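Local coordinates for cupin type-2 domain-containing protein (Burkholderia xenovorans, PDB 2O8Q), which is of unknown function but adopts a cupin fold and binds a nickel ion through three histidines inside its beta-barrel, at residues 26-31 against 42-47; 61-66 against 114-119; 76-81 against 102-107. All blocks are in the same frame, centred on the assembly; numbering follows the deposited sequence.

Contact 1: 26-31 against 42-47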
# COMPACT_ATOMS: atom_id res chain seq x y z
N PHE A 26 -9.87 -0.73 -25.73
CA PHE A 26 -10.56 -1.21 -24.52
C PHE A 26 -11.54 -0.21 -23.97
O PHE A 26 -11.44 0.97 -24.25
CB PHE A 26 -9.54 -1.57 -23.44
CG PHE A 26 -8.65 -2.68 -23.84
CD1 PHE A 26 -9.09 -3.99 -23.76
CD2 PHE A 26 -7.40 -2.43 -24.37
CE1 PHE A 26 -8.29 -5.02 -24.17
CE2 PHE A 26 -6.60 -3.46 -24.79
CZ PHE A 26 -7.04 -4.76 -24.68
N GLU A 27 -12.48 -0.69 -23.17
CA GLU A 27 -13.35 0.19 -22.41
C GLU A 27 -13.34 -0.31 -20.95
O GLU A 27 -12.98 -1.46 -20.67
CB GLU A 27 -14.76 0.25 -22.94
CG GLU A 27 -15.48 -1.05 -23.03
CD GLU A 27 -16.76 -0.97 -23.88
OE1 GLU A 27 -17.13 0.13 -24.37
OE2 GLU A 27 -17.39 -2.02 -24.04
N TYR A 28 -13.72 0.60 -20.04
CA TYR A 28 -13.47 0.45 -18.59
C TYR A 28 -14.71 0.77 -17.78
O TYR A 28 -15.41 1.73 -18.05
CB TYR A 28 -12.30 1.37 -18.16
CG TYR A 28 -10.99 1.11 -18.92
CD1 TYR A 28 -10.86 1.51 -20.24
CD2 TYR A 28 -9.90 0.47 -18.33
CE1 TYR A 28 -9.71 1.27 -20.99
CE2 TYR A 28 -8.69 0.24 -19.10
CZ TYR A 28 -8.63 0.65 -20.43
OH TYR A 28 -7.50 0.44 -21.23
N ARG A 29 -14.98 -0.05 -16.77
CA ARG A 29 -16.10 0.14 -15.82
C ARG A 29 -15.41 0.30 -14.46
O ARG A 29 -14.72 -0.59 -13.98
CB ARG A 29 -17.04 -1.08 -15.78
CG ARG A 29 -18.17 -0.96 -14.87
CD ARG A 29 -19.21 -2.02 -15.10
NE ARG A 29 -18.81 -3.32 -14.59
CZ ARG A 29 -18.83 -3.65 -13.30
NH1 ARG A 29 -19.20 -2.78 -12.36
NH2 ARG A 29 -18.49 -4.90 -12.97
N ASP A 30 -15.63 1.44 -13.83
CA ASP A 30 -14.97 1.77 -12.55
C ASP A 30 -15.72 1.17 -11.36
O ASP A 30 -16.97 1.24 -11.28
CB ASP A 30 -14.90 3.29 -12.44
CG ASP A 30 -13.91 3.80 -11.44
OD1 ASP A 30 -13.50 3.07 -10.55
OD2 ASP A 30 -13.63 5.04 -11.49
N THR A 31 -14.98 0.54 -10.43
CA THR A 31 -15.55 0.07 -9.15
C THR A 31 -15.78 1.20 -8.14
O THR A 31 -16.47 1.04 -7.11
CB THR A 31 -14.57 -0.86 -8.44
OG1 THR A 31 -13.33 -0.18 -8.15
CG2 THR A 31 -14.34 -2.14 -9.26
N GLY A 42 -6.85 1.99 -7.36
CA GLY A 42 -7.91 1.96 -8.35
C GLY A 42 -8.29 0.53 -8.64
O GLY A 42 -7.48 -0.36 -8.46
N ALA A 43 -9.52 0.31 -9.10
CA ALA A 43 -9.88 -1.00 -9.59
C ALA A 43 -10.98 -0.82 -10.59
O ALA A 43 -11.93 -0.04 -10.39
CB ALA A 43 -10.35 -1.92 -8.46
N HIS A 44 -10.85 -1.53 -11.68
CA HIS A 44 -11.80 -1.38 -12.81
C HIS A 44 -11.82 -2.62 -13.63
O HIS A 44 -10.88 -3.39 -13.66
CB HIS A 44 -11.45 -0.14 -13.62
CG HIS A 44 -9.98 -0.05 -13.88
ND1 HIS A 44 -9.15 0.77 -13.13
CD2 HIS A 44 -9.18 -0.81 -14.65
CE1 HIS A 44 -7.90 0.57 -13.52
NE2 HIS A 44 -7.90 -0.33 -14.50
N VAL A 45 -12.95 -2.84 -14.32
CA VAL A 45 -13.09 -3.95 -15.25
C VAL A 45 -12.82 -3.42 -16.67
O VAL A 45 -13.34 -2.36 -17.10
CB VAL A 45 -14.45 -4.61 -15.16
CG1 VAL A 45 -14.63 -5.74 -16.23
CG2 VAL A 45 -14.72 -5.12 -13.72
N ILE A 46 -11.98 -4.15 -17.37
CA ILE A 46 -11.55 -3.79 -18.70
C ILE A 46 -12.18 -4.81 -19.66
O ILE A 46 -12.09 -6.00 -19.45
CB ILE A 46 -10.03 -3.89 -18.82
CG1 ILE A 46 -9.32 -3.13 -17.68
CG2 ILE A 46 -9.54 -3.39 -20.20
CD1 ILE A 46 -7.84 -3.16 -17.73
N ARG A 47 -12.80 -4.31 -20.71
CA ARG A 47 -13.35 -5.20 -21.73
C ARG A 47 -12.84 -4.80 -23.11
O ARG A 47 -12.69 -3.62 -23.42
CB ARG A 47 -14.88 -5.29 -21.65
CG ARG A 47 -15.65 -4.28 -22.26
CD ARG A 47 -17.11 -4.81 -22.38
NE ARG A 47 -17.97 -3.68 -22.67
CZ ARG A 47 -19.26 -3.64 -22.39
NH1 ARG A 47 -19.83 -4.65 -21.74
NH2 ARG A 47 -19.94 -2.56 -22.71
O HOH W 1 -11.04 2.87 -9.35

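Contact 2: 61-66 against 114-119. With NI (nickel (II) ion), chain C; EDO (1,2-ethanediol), chain F.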
# COMPACT_ATOMS: atom_id res chain seq x y z
N HIS A 61 4.68 0.26 -16.05
CA HIS A 61 3.78 1.16 -15.33
C HIS A 61 4.40 1.57 -14.01
O HIS A 61 5.01 0.74 -13.34
CB HIS A 61 2.43 0.52 -15.07
CG HIS A 61 1.80 -0.06 -16.29
ND1 HIS A 61 1.34 0.70 -17.34
CD2 HIS A 61 1.57 -1.35 -16.61
CE1 HIS A 61 0.88 -0.11 -18.29
NE2 HIS A 61 1.01 -1.37 -17.87
N THR A 62 4.16 2.82 -13.60
CA THR A 62 4.70 3.31 -12.30
C THR A 62 3.76 2.93 -11.16
O THR A 62 3.10 3.78 -10.56
CB THR A 62 5.03 4.85 -12.33
OG1 THR A 62 3.81 5.62 -12.43
CG2 THR A 62 5.92 5.17 -13.40
N VAL A 63 3.64 1.66 -10.88
CA VAL A 63 2.72 1.15 -9.92
C VAL A 63 3.46 0.50 -8.79
O VAL A 63 4.62 -0.02 -9.00
CB VAL A 63 1.76 0.08 -10.55
CG1 VAL A 63 0.87 0.74 -11.51
CG2 VAL A 63 2.50 -1.13 -11.15
N GLY A 64 2.85 0.51 -7.60
CA GLY A 64 3.29 -0.35 -6.55
C GLY A 64 2.53 -1.61 -7.04
O GLY A 64 2.91 -2.29 -8.03
N PHE A 65 1.35 -1.80 -6.51
CA PHE A 65 0.63 -3.03 -6.58
C PHE A 65 -0.11 -3.10 -7.91
O PHE A 65 -0.73 -2.11 -8.32
CB PHE A 65 -0.38 -3.11 -5.44
CG PHE A 65 -1.16 -4.38 -5.43
CD1 PHE A 65 -0.52 -5.58 -5.12
CD2 PHE A 65 -2.49 -4.39 -5.80
CE1 PHE A 65 -1.20 -6.77 -5.16
CE2 PHE A 65 -3.17 -5.61 -5.83
CZ PHE A 65 -2.55 -6.76 -5.49
N GLN A 66 -0.04 -4.25 -8.57
CA GLN A 66 -0.82 -4.43 -9.75
C GLN A 66 -1.23 -5.91 -9.97
O GLN A 66 -0.39 -6.78 -10.06
CB GLN A 66 -0.03 -3.95 -10.98
CG GLN A 66 -0.86 -3.99 -12.26
CD GLN A 66 -0.16 -3.25 -13.40
OE1 GLN A 66 1.04 -3.47 -13.63
NE2 GLN A 66 -0.92 -2.37 -14.11
N GLU A 114 -8.70 -5.27 -13.07
CA GLU A 114 -7.39 -4.75 -12.73
C GLU A 114 -7.53 -4.03 -11.39
O GLU A 114 -8.42 -3.21 -11.24
CB GLU A 114 -6.85 -3.74 -13.76
CG GLU A 114 -5.46 -3.16 -13.42
CD GLU A 114 -4.90 -2.26 -14.48
OE1 GLU A 114 -5.68 -1.71 -15.32
OE2 GLU A 114 -3.65 -2.05 -14.51
N ILE A 115 -6.61 -4.34 -10.46
CA ILE A 115 -6.49 -3.68 -9.17
C ILE A 115 -5.07 -3.11 -9.13
O ILE A 115 -4.12 -3.84 -9.35
CB ILE A 115 -6.72 -4.62 -7.99
CG1 ILE A 115 -7.99 -5.46 -8.19
CG2 ILE A 115 -6.70 -3.80 -6.67
CD1 ILE A 115 -7.76 -6.87 -8.81
N VAL A 116 -4.92 -1.83 -8.82
CA VAL A 116 -3.63 -1.17 -8.98
C VAL A 116 -3.48 -0.06 -7.97
O VAL A 116 -4.47 0.60 -7.62
CB VAL A 116 -3.56 -0.53 -10.40
CG1 VAL A 116 -4.46 0.77 -10.49
CG2 VAL A 116 -2.13 -0.19 -10.87
N SER A 117 -2.26 0.17 -7.50
CA SER A 117 -1.92 1.33 -6.66
C SER A 117 -0.70 1.98 -7.31
O SER A 117 0.25 1.28 -7.66
CB SER A 117 -1.57 0.90 -5.26
OG SER A 117 -1.15 2.05 -4.52
N PRO A 118 -0.70 3.31 -7.53
CA PRO A 118 -1.82 4.21 -7.31
C PRO A 118 -2.81 4.09 -8.50
O PRO A 118 -2.45 3.53 -9.55
CB PRO A 118 -1.18 5.61 -7.35
CG PRO A 118 -0.01 5.42 -8.32
CD PRO A 118 0.48 4.00 -8.10
N ALA A 119 -3.96 4.77 -8.39
CA ALA A 119 -4.91 4.82 -9.52
C ALA A 119 -4.29 5.51 -10.71
O ALA A 119 -4.49 5.04 -11.86
CB ALA A 119 -6.20 5.51 -9.12
NI NI C . 0.67 -2.95 -19.17
C1 EDO F . -0.06 2.11 -1.38
O1 EDO F . 0.71 3.20 -1.95
C2 EDO F . 0.55 0.68 -1.43
O2 EDO F . 0.97 0.12 -2.70
O HOH W 2 -0.60 -3.73 -17.66
O HOH W 3 -0.97 -1.90 -20.07
O HOH W 4 0.01 -4.57 -20.43

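Contact 3: 76-81 against 102-107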
# COMPACT_ATOMS: atom_id res chain seq x y z
N GLU A 76 -3.19 -13.00 -23.68
CA GLU A 76 -1.79 -13.46 -23.60
C GLU A 76 -0.90 -12.24 -23.38
O GLU A 76 -0.91 -11.27 -24.15
CB GLU A 76 -1.40 -14.19 -24.89
CG GLU A 76 -0.06 -14.88 -24.82
CD GLU A 76 0.29 -15.66 -26.04
OE1 GLU A 76 0.08 -15.12 -27.15
OE2 GLU A 76 0.76 -16.82 -25.90
N PHE A 77 -0.13 -12.33 -22.29
CA PHE A 77 0.85 -11.33 -21.91
C PHE A 77 2.23 -11.91 -22.11
O PHE A 77 2.43 -13.13 -22.32
CB PHE A 77 0.70 -11.04 -20.41
CG PHE A 77 -0.61 -10.37 -20.04
CD1 PHE A 77 -1.00 -9.22 -20.67
CD2 PHE A 77 -1.38 -10.86 -18.99
CE1 PHE A 77 -2.20 -8.58 -20.31
CE2 PHE A 77 -2.55 -10.20 -18.59
CZ PHE A 77 -2.96 -9.08 -19.24
N GLU A 78 3.24 -11.05 -22.15
CA GLU A 78 4.62 -11.48 -22.17
C GLU A 78 5.38 -10.63 -21.17
O GLU A 78 5.20 -9.42 -21.12
CB GLU A 78 5.27 -11.37 -23.56
CG GLU A 78 6.60 -12.05 -23.63
CD GLU A 78 7.32 -11.89 -24.97
OE1 GLU A 78 6.71 -11.33 -25.91
OE2 GLU A 78 8.49 -12.34 -25.07
N TYR A 79 6.23 -11.31 -20.40
CA TYR A 79 6.97 -10.68 -19.33
C TYR A 79 8.44 -10.84 -19.51
O TYR A 79 8.90 -11.86 -20.01
CB TYR A 79 6.60 -11.28 -17.97
CG TYR A 79 5.17 -10.99 -17.65
CD1 TYR A 79 4.73 -9.74 -17.12
CD2 TYR A 79 4.17 -11.97 -17.88
CE1 TYR A 79 3.43 -9.48 -16.92
CE2 TYR A 79 2.86 -11.68 -17.66
CZ TYR A 79 2.48 -10.46 -17.12
OH TYR A 79 1.17 -10.17 -16.91
N GLU A 80 9.19 -9.84 -19.07
CA GLU A 80 10.63 -9.96 -19.17
C GLU A 80 11.08 -11.21 -18.39
O GLU A 80 11.80 -12.06 -18.95
CB GLU A 80 11.32 -8.68 -18.68
CG GLU A 80 12.76 -8.60 -19.17
CD GLU A 80 13.54 -7.45 -18.61
OE1 GLU A 80 12.97 -6.66 -17.83
OE2 GLU A 80 14.73 -7.34 -18.95
N ASP A 81 10.58 -11.38 -17.16
CA ASP A 81 11.06 -12.46 -16.27
C ASP A 81 10.58 -13.86 -16.60
O ASP A 81 11.41 -14.79 -16.62
CB ASP A 81 10.90 -12.17 -14.75
CG ASP A 81 9.50 -11.77 -14.32
OD1 ASP A 81 8.59 -11.56 -15.19
OD2 ASP A 81 9.33 -11.62 -13.07
N ARG A 102 4.28 -6.79 -22.04
CA ARG A 102 3.46 -6.35 -23.15
C ARG A 102 2.29 -7.32 -23.27
O ARG A 102 2.34 -8.41 -22.69
CB ARG A 102 4.29 -6.24 -24.45
CG ARG A 102 4.90 -7.54 -24.93
CD ARG A 102 5.63 -7.38 -26.25
NE ARG A 102 6.31 -8.60 -26.69
CZ ARG A 102 6.86 -8.72 -27.89
NH1 ARG A 102 6.80 -7.70 -28.75
NH2 ARG A 102 7.48 -9.85 -28.24
N GLU A 103 1.25 -6.88 -23.98
CA GLU A 103 0.09 -7.73 -24.27
C GLU A 103 0.18 -8.17 -25.71
O GLU A 103 0.30 -7.34 -26.60
CB GLU A 103 -1.23 -6.99 -24.09
CG GLU A 103 -2.43 -7.93 -24.20
CD GLU A 103 -3.42 -7.49 -25.27
OE1 GLU A 103 -3.60 -6.26 -25.49
OE2 GLU A 103 -4.00 -8.39 -25.91
N LEU A 104 0.18 -9.49 -25.92
CA LEU A 104 0.36 -10.04 -27.26
C LEU A 104 -0.91 -10.14 -28.08
O LEU A 104 -0.90 -9.89 -29.28
CB LEU A 104 1.02 -11.40 -27.17
CG LEU A 104 2.41 -11.45 -26.55
CD1 LEU A 104 3.00 -12.89 -26.60
CD2 LEU A 104 3.37 -10.51 -27.29
N ARG A 105 -2.00 -10.51 -27.44
CA ARG A 105 -3.27 -10.73 -28.13
C ARG A 105 -4.32 -11.03 -27.11
O ARG A 105 -4.00 -11.44 -25.99
CB ARG A 105 -3.16 -11.90 -29.14
CG ARG A 105 -2.45 -13.17 -28.62
CD ARG A 105 -2.28 -14.25 -29.66
NE ARG A 105 -1.52 -13.84 -30.84
CZ ARG A 105 -0.19 -13.80 -30.91
NH1 ARG A 105 0.53 -14.12 -29.84
NH2 ARG A 105 0.42 -13.46 -32.03
N HIS A 106 -5.59 -10.89 -27.50
CA HIS A 106 -6.71 -11.24 -26.62
C HIS A 106 -7.95 -11.62 -27.41
O HIS A 106 -8.09 -11.31 -28.58
CB HIS A 106 -7.03 -10.11 -25.64
CG HIS A 106 -7.38 -8.85 -26.34
ND1 HIS A 106 -6.42 -7.90 -26.64
CD2 HIS A 106 -8.55 -8.39 -26.83
CE1 HIS A 106 -7.00 -6.91 -27.30
NE2 HIS A 106 -8.29 -7.17 -27.42
N SER A 107 -8.88 -12.25 -26.71
CA SER A 107 -10.14 -12.61 -27.28
C SER A 107 -11.10 -11.39 -27.40
O SER A 107 -10.97 -10.40 -26.69
CB SER A 107 -10.80 -13.71 -26.46
OG SER A 107 -11.25 -13.22 -25.21

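Contact 1: 26-31 against 42-47
Tyr28 and Ile46 lie side by side on one face of an antiparallel strand pair, 26-30 against 42-47, the outermost pair of the larger cupin-barrel sheet within this chain. Tyr28 carries its CG anti to its carbonyl carbon (chi1 -57°), which brings the ring alongside Ile46. The branch CG2 of Ile46 sits over one face of the tyrosine ring, while CG1 touches CD2 of Tyr28 at 3.7 Å. That CG2 also meets CD1 of Phe26 at 3.6 Å, so one methyl touches both aromatic side chains. His44 runs alongside Tyr28, pointing the same way, and takes the edge of the tyrosine ring toward its own face: an offset edge-to-face pair with planes at 68° and centroids 5.9 Å apart.

The opposite face carries Glu27, Arg29, Val45 and Arg47. Glu27 and Arg47 form a salt bridge whose exact geometry is doubtful, because the two groups are modelled too close. Arg47 NH2 also bonds Gly15 O of the second subunit, Arg29 NH2 reaches Gly90 O there, and the backbone of Tyr28 bonds to the same neighbour.

Backbone hydrogen bonds pair Glu27 with Arg47 and Arg29 with Val45. Where strand 26-30 ends, Ala43 O takes two bonds from the same face of its plane: one from Thr31 N at 3.1 Å and one from Thr31 OG1 at 2.6 Å, the hydroxyl lying 43° above the carbonyl plane.

Contact 2: 61-66 against 114-119
This is a buried junction between segment 61-66, mostly the loop between strands 59-61 and 66-72, and the end of strand 111-116, made largely by main chain around a classic beta bulge. Gly64 and Phe65 both face Ser117: Gly64 N gives a hydrogen bond to Ser117 O at 2.7 Å, and Ser117 N returns one to Phe65 O at 2.9 Å. Thr62 centres an inverse gamma turn just before the bulge, and the peptide bond ahead of Pro118 is cis.

Val63 and Val116 cross at about a right angle, CG1 of Val63 against CG2 of Val116; how closely they approach is doubtful, since Val116 has two conformers. Beyond them, Gln66 reaches Glu114 with an extended chain, CG anti to the backbone N (chi1 -175°). Its NE2 donates to Glu114 OE2 at 2.8 Å, with the amide and carboxylate planes only 21° apart. The other carboxylate oxygen, OE1, bonds His44 NE2, so both oxygens of Glu114 are held.

His61 binds the nickel ion through NE2 at 2.1 Å, with three waters, His59 and His101 completing the site; Thr123 holds its ND1.

Pro118 packs on Val63 of the third subunit, and Phe65 stacks on Phe41 of the second subunit. Within the chain, strand 111-116 lies between strands 66-72 and 42-48 in the larger sheet.

Contact 3: 76-81 against 102-107
Two salt bridges stand side by side on one face of the antiparallel pair formed by strands 74-79 and 101-106, a surface part of the cupin barrel. In the first, Glu78 and Arg102 run alongside each other, and Arg102 approaches side-on, bringing NE and NH2 to the single oxygen OE1 of Glu78, each at 2.9 Å. NH2 arrives on the syn side, whereas NE comes from 45° above the carboxylate plane. The arginine, extended from CG to NE, lays its guanidinium edge against OE1. In the second, Arg105 gives one N-H, NH1, to Glu76 OE1 at 2.9 Å, meeting it nearly along the C-O axis. Here the arginine is bent at its third torsion (chi3 58°), which curls the guanidinium back to the carboxylate, and the two planes stand 69° apart. On the other face, Glu103 OE2 accepts a nearly straight hydrogen bond from His106 ND1 (2.6 Å), the oxygen lying in the plane of the imidazole ring.

Van der Waals contacts are fewer. Leu104 comes between the two bridges: CD1 touches Glu76 OE1 and CD2 touches Glu78 OE1, both at 3.7 Å, so aliphatic carbon flanks both accepting oxygens. Beside Glu103, Phe77 CE1 meets Glu103 CG at 4.0 Å.

Backbone hydrogen bonds carry a classic beta bulge, with Leu104 and Arg105 both facing Glu76. Leu104 N donates to Glu76 O, and Glu76 N donates to Arg105 O; beyond the bulge Glu78 and Arg102 exchange a regular pair of bonds.

Strand 74-79 is the middle of a three-stranded sheet, with 83-88 along its other side. The side chain of Phe77, whose nearest atom is about 6 Å from the nickel ion, packs there on Leu87, while Arg102 leans on Pro56 and Trp58.

Contact 2 is the buried one, contact 1 is partly buried, and contact 3 lies at the surface. Contacts 1 and 2 share the larger sheet, where strands 42-48 and 111-116 are neighbours, and they meet at His44 and Glu114; both also touch the second subunit. Contact 3 belongs to the smaller three-stranded sheet, on the opposite side of the chain's centre from contact 2, and touches contact 1 where Phe26 meets His106 and Glu103. All three have main-chain bonds, and they differ in their side chains: an amide-carboxylate bond and apolar packing in contact 2, aromatic packing and subunit-facing charges in contact 1, two salt bridges in contact 3.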